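Local coordinates for protein cytochrome c' (Allochromatium vinosum, PDB 1BBH) that carries a covalently bound high-spin heme c without a sixth ligand and probably takes part in electron transfer, although its exact function is not known, at residues 10-15 with 69-74; 48-53 with 90-95; 82-87 with 126-131. All blocks are in the same frame, centred on the assembly; numbering follows the deposited sequence.

Overall arrangement
The chain folds into a four-helix bundle around one heme c, and all three contacts touch that heme. Contact 1 joins helix 5-31 to the loop preceding helix 81-102, contact 2 joins the end of helix 36-50 to helix 81-102, and contact 3 joins helix 81-102 to the end of helix 107-128. Their centres lie about 18 Å (1 and 2), 14 Å (1 and 3) and 15 Å (2 and 3) apart. Along the chain, contact 2 alternates with each of the others, whereas contact 1 closes before contact 3 opens. The chain is thus tied together around the cofactor, and contacts 1 and 2 also reach the second subunit of the homodimer.

Contact 1. Residues 10-15 with 69-74. With HEC (heme c), chain C.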
loop_
_atom_site.group_PDB
_atom_site.type_symbol
_atom_site.label_atom_id
_atom_site.label_comp_id
_atom_site.label_asym_id
_atom_site.label_seq_id
_atom_site.Cartn_x
_atom_site.Cartn_y
_atom_site.Cartn_z
ATOM N N GLU A 10 -6.250 -2.377 -11.538
ATOM C CA GLU A 10 -5.300 -1.312 -11.217
ATOM C C GLU A 10 -5.035 -1.300 -9.756
ATOM O O GLU A 10 -3.889 -1.120 -9.369
ATOM C CB GLU A 10 -5.843 0.038 -11.624
ATOM C CG GLU A 10 -5.948 0.044 -13.135
ATOM C CD GLU A 10 -6.615 1.272 -13.666
ATOM O OE1 GLU A 10 -7.785 1.473 -13.322
ATOM O OE2 GLU A 10 -5.956 2.001 -14.412
ATOM N N THR A 11 -6.010 -1.479 -8.880
ATOM C CA THR A 11 -5.734 -1.426 -7.463
ATOM C C THR A 11 -4.874 -2.583 -6.979
ATOM O O THR A 11 -3.974 -2.401 -6.166
ATOM C CB THR A 11 -7.078 -1.416 -6.689
ATOM O OG1 THR A 11 -7.783 -0.272 -7.207
ATOM C CG2 THR A 11 -6.945 -1.306 -5.186
ATOM N N ARG A 12 -5.069 -3.824 -7.438
ATOM C CA ARG A 12 -4.271 -4.943 -6.885
ATOM C C ARG A 12 -2.851 -4.701 -7.404
ATOM O O ARG A 12 -1.868 -4.923 -6.704
ATOM C CB ARG A 12 -4.855 -6.369 -7.385
ATOM C CG ARG A 12 -4.873 -6.403 -8.908
ATOM C CD ARG A 12 -4.990 -7.708 -9.612
ATOM N NE ARG A 12 -6.347 -8.029 -9.812
ATOM C CZ ARG A 12 -6.866 -8.740 -10.818
ATOM N NH1 ARG A 12 -6.283 -9.246 -11.920
ATOM N NH2 ARG A 12 -8.160 -8.919 -10.657
ATOM N N GLN A 13 -2.700 -4.194 -8.616
ATOM C CA GLN A 13 -1.383 -3.955 -9.154
ATOM C C GLN A 13 -0.719 -2.858 -8.309
ATOM O O GLN A 13 0.444 -2.999 -7.981
ATOM C CB GLN A 13 -1.499 -3.534 -10.604
ATOM C CG GLN A 13 -1.837 -4.741 -11.529
ATOM C CD GLN A 13 -2.109 -4.348 -12.958
ATOM O OE1 GLN A 13 -2.283 -3.168 -13.259
ATOM N NE2 GLN A 13 -2.232 -5.206 -13.952
ATOM N N ALA A 14 -1.425 -1.833 -7.861
ATOM C CA ALA A 14 -0.869 -0.791 -6.999
ATOM C C ALA A 14 -0.386 -1.407 -5.713
ATOM O O ALA A 14 0.710 -1.161 -5.249
ATOM C CB ALA A 14 -1.981 0.209 -6.706
ATOM N N GLY A 15 -1.164 -2.320 -5.130
ATOM C CA GLY A 15 -0.801 -2.940 -3.865
ATOM C C GLY A 15 0.454 -3.763 -3.965
ATOM O O GLY A 15 1.330 -3.680 -3.098
ATOM N N VAL A 69 -6.780 -1.351 -19.713
ATOM C CA VAL A 69 -6.123 -2.016 -18.618
ATOM C C VAL A 69 -5.774 -3.462 -18.981
ATOM O O VAL A 69 -6.579 -4.239 -19.508
ATOM C CB VAL A 69 -7.091 -1.873 -17.433
ATOM C CG1 VAL A 69 -6.572 -2.600 -16.229
ATOM C CG2 VAL A 69 -7.257 -0.390 -17.088
ATOM N N LYS A 70 -4.495 -3.768 -18.771
ATOM C CA LYS A 70 -3.981 -5.118 -18.958
ATOM C C LYS A 70 -3.650 -5.826 -17.633
ATOM O O LYS A 70 -3.018 -5.230 -16.734
ATOM C CB LYS A 70 -2.722 -5.088 -19.794
ATOM C CG LYS A 70 -2.966 -4.665 -21.208
ATOM C CD LYS A 70 -1.681 -4.971 -21.934
ATOM C CE LYS A 70 -1.722 -4.324 -23.314
ATOM N NZ LYS A 70 -2.589 -5.022 -24.252
ATOM N N THR A 71 -3.999 -7.117 -17.550
ATOM C CA THR A 71 -3.801 -7.987 -16.405
ATOM C C THR A 71 -2.671 -8.924 -16.772
ATOM O O THR A 71 -2.622 -9.396 -17.900
ATOM C CB THR A 71 -4.834 -9.107 -16.055
ATOM O OG1 THR A 71 -6.048 -9.146 -16.818
ATOM C CG2 THR A 71 -4.921 -8.990 -14.619
ATOM N N ARG A 72 -1.901 -9.381 -15.805
ATOM C CA ARG A 72 -0.986 -10.468 -16.038
ATOM C C ARG A 72 -1.511 -11.670 -15.262
ATOM O O ARG A 72 -0.761 -12.638 -15.075
ATOM C CB ARG A 72 0.425 -10.083 -15.553
ATOM C CG ARG A 72 0.963 -8.956 -16.448
ATOM C CD ARG A 72 2.416 -9.134 -16.790
ATOM N NE ARG A 72 3.231 -9.040 -15.616
ATOM C CZ ARG A 72 4.419 -9.648 -15.539
ATOM N NH1 ARG A 72 4.961 -10.400 -16.499
ATOM N NH2 ARG A 72 5.056 -9.484 -14.413
ATOM N N VAL A 73 -2.710 -11.684 -14.685
ATOM C CA VAL A 73 -3.098 -12.882 -13.950
ATOM C C VAL A 73 -3.361 -14.034 -14.952
ATOM O O VAL A 73 -3.795 -13.814 -16.077
ATOM C CB VAL A 73 -4.342 -12.549 -13.064
ATOM C CG1 VAL A 73 -5.652 -12.349 -13.833
ATOM C CG2 VAL A 73 -4.417 -13.672 -12.043
ATOM N N LYS A 74 -3.006 -15.268 -14.596
ATOM C CA LYS A 74 -3.276 -16.433 -15.459
ATOM C C LYS A 74 -4.694 -16.912 -15.153
ATOM O O LYS A 74 -5.129 -16.812 -14.002
ATOM C CB LYS A 74 -2.344 -17.601 -15.166
ATOM C CG LYS A 74 -0.931 -17.378 -15.629
ATOM C CD LYS A 74 -0.096 -18.570 -15.175
ATOM C CE LYS A 74 -0.212 -19.765 -16.103
ATOM N NZ LYS A 74 0.755 -20.789 -15.732
HETATM FE FE HEC C . 2.766 -10.378 -6.891
HETATM C CHA HEC C . 1.808 -8.819 -9.721
HETATM C CHB HEC C . 5.079 -8.035 -6.355
HETATM C CHC HEC C . 3.143 -11.451 -3.657
HETATM C CHD HEC C . 0.227 -12.608 -7.296
HETATM N NA HEC C . 3.346 -8.706 -7.910
HETATM C C1A HEC C . 2.866 -8.231 -9.047
HETATM C C2A HEC C . 3.579 -7.093 -9.432
HETATM C C3A HEC C . 4.521 -6.883 -8.430
HETATM C C4A HEC C . 4.336 -7.893 -7.522
HETATM C CMA HEC C . 5.593 -5.790 -8.358
HETATM C CAA HEC C . 3.401 -6.251 -10.677
HETATM C CBA HEC C . 2.318 -5.196 -10.485
HETATM C CGA HEC C . 2.174 -4.273 -11.698
HETATM O O1A HEC C . 2.774 -3.206 -11.663
HETATM O O2A HEC C . 1.479 -4.578 -12.663
HETATM N NB HEC C . 3.885 -9.792 -5.255
HETATM C C1B HEC C . 4.881 -8.905 -5.294
HETATM C C2B HEC C . 5.685 -8.956 -4.154
HETATM C C3B HEC C . 5.112 -9.952 -3.343
HETATM C C4B HEC C . 4.010 -10.423 -4.075
HETATM C CMB HEC C . 6.946 -8.124 -3.929
HETATM C CAB HEC C . 5.428 -10.373 -2.032
HETATM C CBB HEC C . 5.832 -9.446 -0.943
HETATM N NC HEC C . 1.807 -11.748 -5.671
HETATM C C1C HEC C . 2.100 -12.051 -4.406
HETATM C C2C HEC C . 1.282 -13.075 -3.930
HETATM C C3C HEC C . 0.464 -13.490 -4.993
HETATM C C4C HEC C . 0.822 -12.630 -6.037
HETATM C CMC HEC C . 1.439 -13.629 -2.530
HETATM C CAC HEC C . -0.513 -14.561 -4.999
HETATM C CBC HEC C . -1.034 -15.304 -3.785
HETATM N ND HEC C . 1.272 -10.662 -8.279
HETATM C C1D HEC C . 0.387 -11.685 -8.320
HETATM C C2D HEC C . -0.371 -11.647 -9.477
HETATM C C3D HEC C . 0.095 -10.552 -10.166
HETATM C C4D HEC C . 1.092 -9.975 -9.385
HETATM C CMD HEC C . -1.530 -12.558 -9.942
HETATM C CAD HEC C . -0.472 -10.007 -11.450
HETATM C CBD HEC C . -1.620 -9.039 -11.100
HETATM C CGD HEC C . -2.308 -8.432 -12.316
HETATM O O1D HEC C . -1.707 -8.126 -13.341
HETATM O O2D HEC C . -3.503 -8.254 -12.238
HETATM O O HOH W 1 -3.216 -2.467 -16.552
#
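Gln13 reaches from helix 5-31 of the four-helix bundle to the backbone of Lys70, and the two segments together hold one of the two heme propionates. The Gln13 chain runs extended beyond CG (chi2 174°), carrying its amide past the helix surface. There Gln13 NE2 gives one N-H to Lys70 O at 2.9 Å, in the carbonyl plane and almost in the plane of its own amide, and the other to heme O1D at 3.0 Å, nearly straight at 175°. Glutamine suits the place because a single uncharged nitrogen can serve both the loop and the cofactor. The same O1D also accepts from Arg72 N at 2.8 Å, so this oxygen is gripped by helix and loop at once.

Arg12 attends to the second oxygen of the same propionate. Its CG sits between the backbone N and the carbonyl carbon (chi1 57°), and the chain bends again at chi3, so that Arg12 NH1 donates to heme O2D, which lies in the guanidinium plane at its edge; the place of O2D is less sure. Leu57 O takes a hydrogen bond from NH2 and steadies the group from the far end. The positive guanidinium would be expected to favour an ionised propionate. Val73 CG1 approaches the Arg12 guanidinium obliquely while Val73 CG2 rests against heme CMD at 3.7 Å, a use of both arms of a branched apolar residue.

Nearer the solvent, Glu10 and Val69 cross at about a right angle, with aliphatic CG and the carboxylate end of the glutamate over the valine methyls. Water 1 donates to Lys70 O at 2.8 Å and only weakly to Gln13 OE1 at 3.5 Å.

Contact 2. Residues 48-53 with 90-95; sequences AIANSG and EFVGAA. With HEC (heme c), chain C.
With CG turned directly away from its backbone N (chi1 174°), Phe91 extends its ring from helix 81-102 between Ala50 and the heme. Its CE2 comes within 3.6 Å of Ala50 CB, which meets the ring obliquely, while heme methyl CMC lies over one face and CE1 approaches heme CBB at 3.5 Å. A broad, flat, apolar ring is well fitted to touch a helix end and the cofactor together.

Ala50 is the hub on the other side. Ala50 CB also packs on Ala95 CB at 3.7 Å, and so small a residue lets the backbones draw close: Ala50 CA and Val92 CA are 5.4 Å apart. Val92 holds CG1 opposite its carbonyl carbon (chi1 -33°, well off the staggered value), which brings that methyl to 3.6 Å from Ala50 O. Asn51 crosses Val92 at about a right angle, its ND2 against CG2, and its OD1 accepts from Asn96 ND2. Helix 36-50 ends here, where Ile49 O takes both Ser52 N and Ser52 OG.

Val117 and Ala120 of helix 107-128 and Met19 of helix 5-31 also touch the ring, which forms part of an apolar heme-pocket wall in the cytochrome c' four-helix bundle.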
loop_
_atom_site.group_PDB
_atom_site.type_symbol
_atom_site.label_atom_id
_atom_site.label_comp_id
_atom_site.label_asym_id
_atom_site.label_seq_id
_atom_site.Cartn_x
_atom_site.Cartn_y
_atom_site.Cartn_z
ATOM N N ALA A 48 0.778 -5.104 6.569
ATOM C CA ALA A 48 -0.543 -4.478 6.418
ATOM C C ALA A 48 -1.185 -4.766 5.038
ATOM O O ALA A 48 -2.389 -5.076 4.932
ATOM C CB ALA A 48 -0.472 -2.938 6.597
ATOM N N ILE A 49 -0.394 -4.800 3.956
ATOM C CA ILE A 49 -0.997 -5.106 2.676
ATOM C C ILE A 49 -1.305 -6.608 2.570
ATOM O O ILE A 49 -2.377 -6.970 2.047
ATOM C CB ILE A 49 -0.080 -4.627 1.579
ATOM C CG1 ILE A 49 -0.039 -3.081 1.750
ATOM C CG2 ILE A 49 -0.586 -5.058 0.181
ATOM C CD1 ILE A 49 0.813 -2.466 0.660
ATOM N N ALA A 50 -0.488 -7.452 3.182
ATOM C CA ALA A 50 -0.776 -8.881 3.164
ATOM C C ALA A 50 -2.059 -9.168 3.939
ATOM O O ALA A 50 -2.790 -10.104 3.594
ATOM C CB ALA A 50 0.305 -9.707 3.819
ATOM N N ASN A 51 -2.368 -8.414 5.004
ATOM C CA ASN A 51 -3.640 -8.598 5.700
ATOM C C ASN A 51 -4.764 -7.775 5.153
ATOM O O ASN A 51 -5.819 -7.782 5.770
ATOM C CB ASN A 51 -3.503 -8.275 7.169
ATOM C CG ASN A 51 -2.645 -9.348 7.859
ATOM O OD1 ASN A 51 -1.455 -9.240 8.170
ATOM N ND2 ASN A 51 -3.232 -10.459 8.197
ATOM N N SER A 52 -4.663 -7.128 3.999
ATOM C CA SER A 52 -5.702 -6.238 3.593
ATOM C C SER A 52 -6.893 -6.819 2.854
ATOM O O SER A 52 -7.848 -6.133 2.407
ATOM C CB SER A 52 -5.096 -5.132 2.737
ATOM O OG SER A 52 -4.586 -5.512 1.460
ATOM N N GLY A 53 -6.816 -8.122 2.575
ATOM C CA GLY A 53 -7.937 -8.732 1.881
ATOM C C GLY A 53 -7.986 -8.362 0.416
ATOM O O GLY A 53 -8.971 -7.996 -0.190
ATOM N N GLU A 90 0.189 -18.733 3.598
ATOM C CA GLU A 90 1.615 -18.863 3.856
ATOM C C GLU A 90 2.239 -17.462 3.752
ATOM O O GLU A 90 3.052 -17.110 4.594
ATOM C CB GLU A 90 2.298 -19.765 2.834
ATOM C CG GLU A 90 1.844 -21.192 3.133
ATOM C CD GLU A 90 2.200 -22.315 2.174
ATOM O OE1 GLU A 90 2.929 -22.103 1.202
ATOM O OE2 GLU A 90 1.725 -23.426 2.419
ATOM N N PHE A 91 1.808 -16.644 2.779
ATOM C CA PHE A 91 2.296 -15.283 2.632
ATOM C C PHE A 91 1.862 -14.427 3.835
ATOM O O PHE A 91 2.761 -13.732 4.349
ATOM C CB PHE A 91 1.791 -14.723 1.287
ATOM C CG PHE A 91 2.121 -13.247 1.078
ATOM C CD1 PHE A 91 3.422 -12.803 1.185
ATOM C CD2 PHE A 91 1.102 -12.359 0.797
ATOM C CE1 PHE A 91 3.682 -11.452 1.013
ATOM C CE2 PHE A 91 1.373 -11.010 0.624
ATOM C CZ PHE A 91 2.667 -10.571 0.742
ATOM N N VAL A 92 0.642 -14.439 4.411
ATOM C CA VAL A 92 0.419 -13.549 5.545
ATOM C C VAL A 92 1.197 -14.079 6.736
ATOM O O VAL A 92 1.667 -13.275 7.547
ATOM C CB VAL A 92 -1.133 -13.275 6.067
ATOM C CG1 VAL A 92 -2.010 -13.339 4.851
ATOM C CG2 VAL A 92 -1.529 -14.085 7.318
ATOM N N GLY A 93 1.427 -15.384 6.877
ATOM C CA GLY A 93 2.232 -15.837 7.997
ATOM C C GLY A 93 3.689 -15.355 7.855
ATOM O O GLY A 93 4.281 -14.874 8.817
ATOM N N ALA A 94 4.278 -15.404 6.681
ATOM C CA ALA A 94 5.656 -14.955 6.496
ATOM C C ALA A 94 5.735 -13.431 6.660
ATOM O O ALA A 94 6.713 -12.927 7.217
ATOM C CB ALA A 94 6.170 -15.269 5.105
ATOM N N ALA A 95 4.722 -12.700 6.196
ATOM C CA ALA A 95 4.680 -11.239 6.277
ATOM C C ALA A 95 4.526 -10.794 7.730
ATOM O O ALA A 95 5.158 -9.828 8.199
ATOM C CB ALA A 95 3.500 -10.653 5.511
HETATM FE FE HEC C . 2.766 -10.378 -6.891
HETATM C CHA HEC C . 1.808 -8.819 -9.721
HETATM C CHB HEC C . 5.079 -8.035 -6.355
HETATM C CHC HEC C . 3.143 -11.451 -3.657
HETATM C CHD HEC C . 0.227 -12.608 -7.296
HETATM N NA HEC C . 3.346 -8.706 -7.910
HETATM C C1A HEC C . 2.866 -8.231 -9.047
HETATM C C2A HEC C . 3.579 -7.093 -9.432
HETATM C C3A HEC C . 4.521 -6.883 -8.430
HETATM C C4A HEC C . 4.336 -7.893 -7.522
HETATM C CMA HEC C . 5.593 -5.790 -8.358
HETATM C CAA HEC C . 3.401 -6.251 -10.677
HETATM C CBA HEC C . 2.318 -5.196 -10.485
HETATM C CGA HEC C . 2.174 -4.273 -11.698
HETATM O O1A HEC C . 2.774 -3.206 -11.663
HETATM O O2A HEC C . 1.479 -4.578 -12.663
HETATM N NB HEC C . 3.885 -9.792 -5.255
HETATM C C1B HEC C . 4.881 -8.905 -5.294
HETATM C C2B HEC C . 5.685 -8.956 -4.154
HETATM C C3B HEC C . 5.112 -9.952 -3.343
HETATM C C4B HEC C . 4.010 -10.423 -4.075
HETATM C CMB HEC C . 6.946 -8.124 -3.929
HETATM C CAB HEC C . 5.428 -10.373 -2.032
HETATM C CBB HEC C . 5.832 -9.446 -0.943
HETATM N NC HEC C . 1.807 -11.748 -5.671
HETATM C C1C HEC C . 2.100 -12.051 -4.406
HETATM C C2C HEC C . 1.282 -13.075 -3.930
HETATM C C3C HEC C . 0.464 -13.490 -4.993
HETATM C C4C HEC C . 0.822 -12.630 -6.037
HETATM C CMC HEC C . 1.439 -13.629 -2.530
HETATM C CAC HEC C . -0.513 -14.561 -4.999
HETATM C CBC HEC C . -1.034 -15.304 -3.785
HETATM N ND HEC C . 1.272 -10.662 -8.279
HETATM C C1D HEC C . 0.387 -11.685 -8.320
HETATM C C2D HEC C . -0.371 -11.647 -9.477
HETATM C C3D HEC C . 0.095 -10.552 -10.166
HETATM C C4D HEC C . 1.092 -9.975 -9.385
HETATM C CMD HEC C . -1.530 -12.558 -9.942
HETATM C CAD HEC C . -0.472 -10.007 -11.450
HETATM C CBD HEC C . -1.620 -9.039 -11.100
HETATM C CGD HEC C . -2.308 -8.432 -12.316
HETATM O O1D HEC C . -1.707 -8.126 -13.341
HETATM O O2D HEC C . -3.503 -8.254 -12.238
#

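Contact 3. Residues 82-87 with 126-131. With HEC (heme c), chain C.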
loop_
_atom_site.group_PDB
_atom_site.type_symbol
_atom_site.label_atom_id
_atom_site.label_comp_id
_atom_site.label_asym_id
_atom_site.label_seq_id
_atom_site.Cartn_x
_atom_site.Cartn_y
_atom_site.Cartn_z
ATOM N N GLU A 82 -8.490 -22.762 -3.863
ATOM C CA GLU A 82 -8.046 -23.365 -2.619
ATOM C C GLU A 82 -6.526 -23.289 -2.601
ATOM O O GLU A 82 -5.946 -22.969 -1.580
ATOM C CB GLU A 82 -8.456 -24.829 -2.541
ATOM C CG GLU A 82 -9.953 -24.974 -2.492
ATOM C CD GLU A 82 -10.496 -26.401 -2.660
ATOM O OE1 GLU A 82 -9.730 -27.319 -2.991
ATOM O OE2 GLU A 82 -11.702 -26.580 -2.453
ATOM N N ASP A 83 -5.843 -23.534 -3.707
ATOM C CA ASP A 83 -4.402 -23.500 -3.771
ATOM C C ASP A 83 -3.901 -22.048 -3.585
ATOM O O ASP A 83 -2.971 -21.800 -2.831
ATOM C CB ASP A 83 -3.899 -23.963 -5.103
ATOM C CG ASP A 83 -2.385 -24.076 -5.045
ATOM O OD1 ASP A 83 -1.877 -24.634 -4.077
ATOM O OD2 ASP A 83 -1.716 -23.593 -5.941
ATOM N N VAL A 84 -4.566 -21.118 -4.260
ATOM C CA VAL A 84 -4.311 -19.696 -4.131
ATOM C C VAL A 84 -4.457 -19.338 -2.641
ATOM O O VAL A 84 -3.542 -18.741 -2.060
ATOM C CB VAL A 84 -5.337 -18.885 -5.017
ATOM C CG1 VAL A 84 -5.162 -17.383 -4.703
ATOM C CG2 VAL A 84 -5.082 -19.101 -6.521
ATOM N N GLY A 85 -5.572 -19.720 -1.999
ATOM C CA GLY A 85 -5.883 -19.493 -0.604
ATOM C C GLY A 85 -4.791 -20.012 0.307
ATOM O O GLY A 85 -4.429 -19.364 1.301
ATOM N N LYS A 86 -4.206 -21.169 -0.015
ATOM C CA LYS A 86 -3.168 -21.705 0.841
ATOM C C LYS A 86 -1.875 -20.875 0.668
ATOM O O LYS A 86 -1.297 -20.487 1.680
ATOM C CB LYS A 86 -2.974 -23.192 0.472
ATOM C CG LYS A 86 -1.854 -23.866 1.279
ATOM C CD LYS A 86 -1.707 -25.317 0.900
ATOM C CE LYS A 86 -0.666 -25.435 -0.196
ATOM N NZ LYS A 86 0.667 -25.166 0.319
ATOM N N ILE A 87 -1.416 -20.537 -0.558
ATOM C CA ILE A 87 -0.211 -19.736 -0.772
ATOM C C ILE A 87 -0.431 -18.375 -0.097
ATOM O O ILE A 87 0.490 -17.830 0.522
ATOM C CB ILE A 87 0.054 -19.529 -2.285
ATOM C CG1 ILE A 87 0.280 -20.867 -3.012
ATOM C CG2 ILE A 87 1.280 -18.610 -2.433
ATOM C CD1 ILE A 87 0.474 -20.799 -4.556
ATOM N N GLU A 126 5.117 -17.732 -9.831
ATOM C CA GLU A 126 5.479 -18.896 -10.624
ATOM C C GLU A 126 4.256 -19.617 -11.173
ATOM O O GLU A 126 4.197 -19.971 -12.357
ATOM C CB GLU A 126 6.279 -19.872 -9.775
ATOM C CG GLU A 126 7.756 -19.687 -10.055
ATOM C CD GLU A 126 8.678 -20.625 -9.287
ATOM O OE1 GLU A 126 8.195 -21.515 -8.578
ATOM O OE2 GLU A 126 9.892 -20.452 -9.391
ATOM N N LYS A 127 3.302 -19.855 -10.298
ATOM C CA LYS A 127 2.131 -20.569 -10.740
ATOM C C LYS A 127 1.082 -19.720 -11.407
ATOM O O LYS A 127 0.453 -20.115 -12.377
ATOM C CB LYS A 127 1.461 -21.261 -9.585
ATOM C CG LYS A 127 2.259 -22.296 -8.823
ATOM C CD LYS A 127 1.235 -22.941 -7.889
ATOM C CE LYS A 127 1.801 -24.077 -7.029
ATOM N NZ LYS A 127 0.769 -24.863 -6.358
ATOM N N TYR A 128 0.894 -18.480 -10.970
ATOM C CA TYR A 128 -0.285 -17.702 -11.353
ATOM C C TYR A 128 -0.072 -16.368 -12.029
ATOM O O TYR A 128 -1.076 -15.643 -12.222
ATOM C CB TYR A 128 -1.139 -17.462 -10.103
ATOM C CG TYR A 128 -1.608 -18.749 -9.481
ATOM C CD1 TYR A 128 -2.428 -19.566 -10.252
ATOM C CD2 TYR A 128 -1.203 -19.109 -8.208
ATOM C CE1 TYR A 128 -2.844 -20.777 -9.725
ATOM C CE2 TYR A 128 -1.602 -20.320 -7.676
ATOM C CZ TYR A 128 -2.427 -21.131 -8.455
ATOM O OH TYR A 128 -2.868 -22.335 -7.971
ATOM N N ARG A 129 1.156 -15.983 -12.384
ATOM C CA ARG A 129 1.277 -14.713 -13.056
ATOM C C ARG A 129 1.936 -15.047 -14.363
ATOM O O ARG A 129 2.917 -15.795 -14.410
ATOM C CB ARG A 129 2.122 -13.749 -12.223
ATOM C CG ARG A 129 2.173 -12.413 -12.899
ATOM C CD ARG A 129 3.657 -12.113 -12.895
ATOM N NE ARG A 129 4.100 -11.272 -11.845
ATOM C CZ ARG A 129 5.369 -11.013 -11.511
ATOM N NH1 ARG A 129 6.483 -11.668 -11.819
ATOM N NH2 ARG A 129 5.526 -10.070 -10.631
ATOM N N ALA A 130 1.371 -14.480 -15.404
ATOM C CA ALA A 130 1.814 -14.795 -16.750
ATOM C C ALA A 130 3.114 -14.135 -17.192
ATOM O O ALA A 130 3.433 -13.025 -16.757
ATOM C CB ALA A 130 0.704 -14.418 -17.740
ATOM N N LYS A 131 3.717 -14.910 -18.105
ATOM C CA LYS A 131 4.947 -14.732 -18.870
ATOM C C LYS A 131 6.291 -14.489 -18.170
ATOM O O LYS A 131 6.997 -13.497 -18.318
ATOM C CB LYS A 131 4.669 -13.625 -19.960
ATOM C CG LYS A 131 4.451 -12.157 -19.618
ATOM C CD LYS A 131 3.502 -11.454 -20.612
ATOM C CE LYS A 131 2.958 -10.074 -20.152
ATOM N NZ LYS A 131 3.972 -9.038 -19.923
ATOM O OXT LYS A 131 6.746 -15.438 -17.495
HETATM FE FE HEC C . 2.766 -10.378 -6.891
HETATM C CHA HEC C . 1.808 -8.819 -9.721
HETATM C CHB HEC C . 5.079 -8.035 -6.355
HETATM C CHC HEC C . 3.143 -11.451 -3.657
HETATM C CHD HEC C . 0.227 -12.608 -7.296
HETATM N NA HEC C . 3.346 -8.706 -7.910
HETATM C C1A HEC C . 2.866 -8.231 -9.047
HETATM C C2A HEC C . 3.579 -7.093 -9.432
HETATM C C3A HEC C . 4.521 -6.883 -8.430
HETATM C C4A HEC C . 4.336 -7.893 -7.522
HETATM C CMA HEC C . 5.593 -5.790 -8.358
HETATM C CAA HEC C . 3.401 -6.251 -10.677
HETATM C CBA HEC C . 2.318 -5.196 -10.485
HETATM C CGA HEC C . 2.174 -4.273 -11.698
HETATM O O1A HEC C . 2.774 -3.206 -11.663
HETATM O O2A HEC C . 1.479 -4.578 -12.663
HETATM N NB HEC C . 3.885 -9.792 -5.255
HETATM C C1B HEC C . 4.881 -8.905 -5.294
HETATM C C2B HEC C . 5.685 -8.956 -4.154
HETATM C C3B HEC C . 5.112 -9.952 -3.343
HETATM C C4B HEC C . 4.010 -10.423 -4.075
HETATM C CMB HEC C . 6.946 -8.124 -3.929
HETATM C CAB HEC C . 5.428 -10.373 -2.032
HETATM C CBB HEC C . 5.832 -9.446 -0.943
HETATM N NC HEC C . 1.807 -11.748 -5.671
HETATM C C1C HEC C . 2.100 -12.051 -4.406
HETATM C C2C HEC C . 1.282 -13.075 -3.930
HETATM C C3C HEC C . 0.464 -13.490 -4.993
HETATM C C4C HEC C . 0.822 -12.630 -6.037
HETATM C CMC HEC C . 1.439 -13.629 -2.530
HETATM C CAC HEC C . -0.513 -14.561 -4.999
HETATM C CBC HEC C . -1.034 -15.304 -3.785
HETATM N ND HEC C . 1.272 -10.662 -8.279
HETATM C C1D HEC C . 0.387 -11.685 -8.320
HETATM C C2D HEC C . -0.371 -11.647 -9.477
HETATM C C3D HEC C . 0.095 -10.552 -10.166
HETATM C C4D HEC C . 1.092 -9.975 -9.385
HETATM C CMD HEC C . -1.530 -12.558 -9.942
HETATM C CAD HEC C . -0.472 -10.007 -11.450
HETATM C CBD HEC C . -1.620 -9.039 -11.100
HETATM C CGD HEC C . -2.308 -8.432 -12.316
HETATM O O1D HEC C . -1.707 -8.126 -13.341
HETATM O O2D HEC C . -3.503 -8.254 -12.238
#
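Asp83 and Tyr128 clasp two helices of the four-helix bundle, 81-102 and 107-128, close to the heme attachment site. Asp83 OD2 accepts from Tyr128 OH at 2.7 Å through its anti lone pair, the one facing away from the other carboxylate oxygen. Lys127 NZ reaches Asp83 OD2 at 2.8 Å from the syn side, 26° out of the carboxylate plane, and forms a salt bridge. One oxygen thus takes two donors on its two different sides. The carboxylate and ring planes stand 57° apart, and OD2 lies at the ring's edge, near its plane. The ammonium and the phenol together would be expected to favour an ionised aspartate.

Three side chains set these groups in place. Lys127 is stretched straight beyond CG, which its long chain needs if NZ is to meet an aspartate that comes from the opposite direction; on the way, its CD brushes Ile87 CD1 at 4.0 Å. The Tyr128 ring is held between two aliphatic groups: Val84 CG2 makes a CH-pi contact over one face, 4.0 Å from the centroid, and Lys127 CB lies over the opposite face, toward the rim. Ile87 CD1 adds packing at the ring edge, 3.8 Å from Tyr128 CE2. Branched apolar residues fit here because their methyls can pack against face and edge without competing for the hydroxyl.

Farther out, Ile87 also touches Cys124, one of the two cysteines bonded covalently to the heme, and Val84 leans on Phe77. Backbone hydrogen bonds of Tyr128 with Lys74 and of Ala130 with Arg72 tie the chain end to the loop before helix 81-102. Beyond the helix, Arg129 folds back along the heme with bends at chi2 and chi3, bringing Arg129 NH2 to 3.6 Å from heme C1A, its guanidinium edge turned toward the porphyrin.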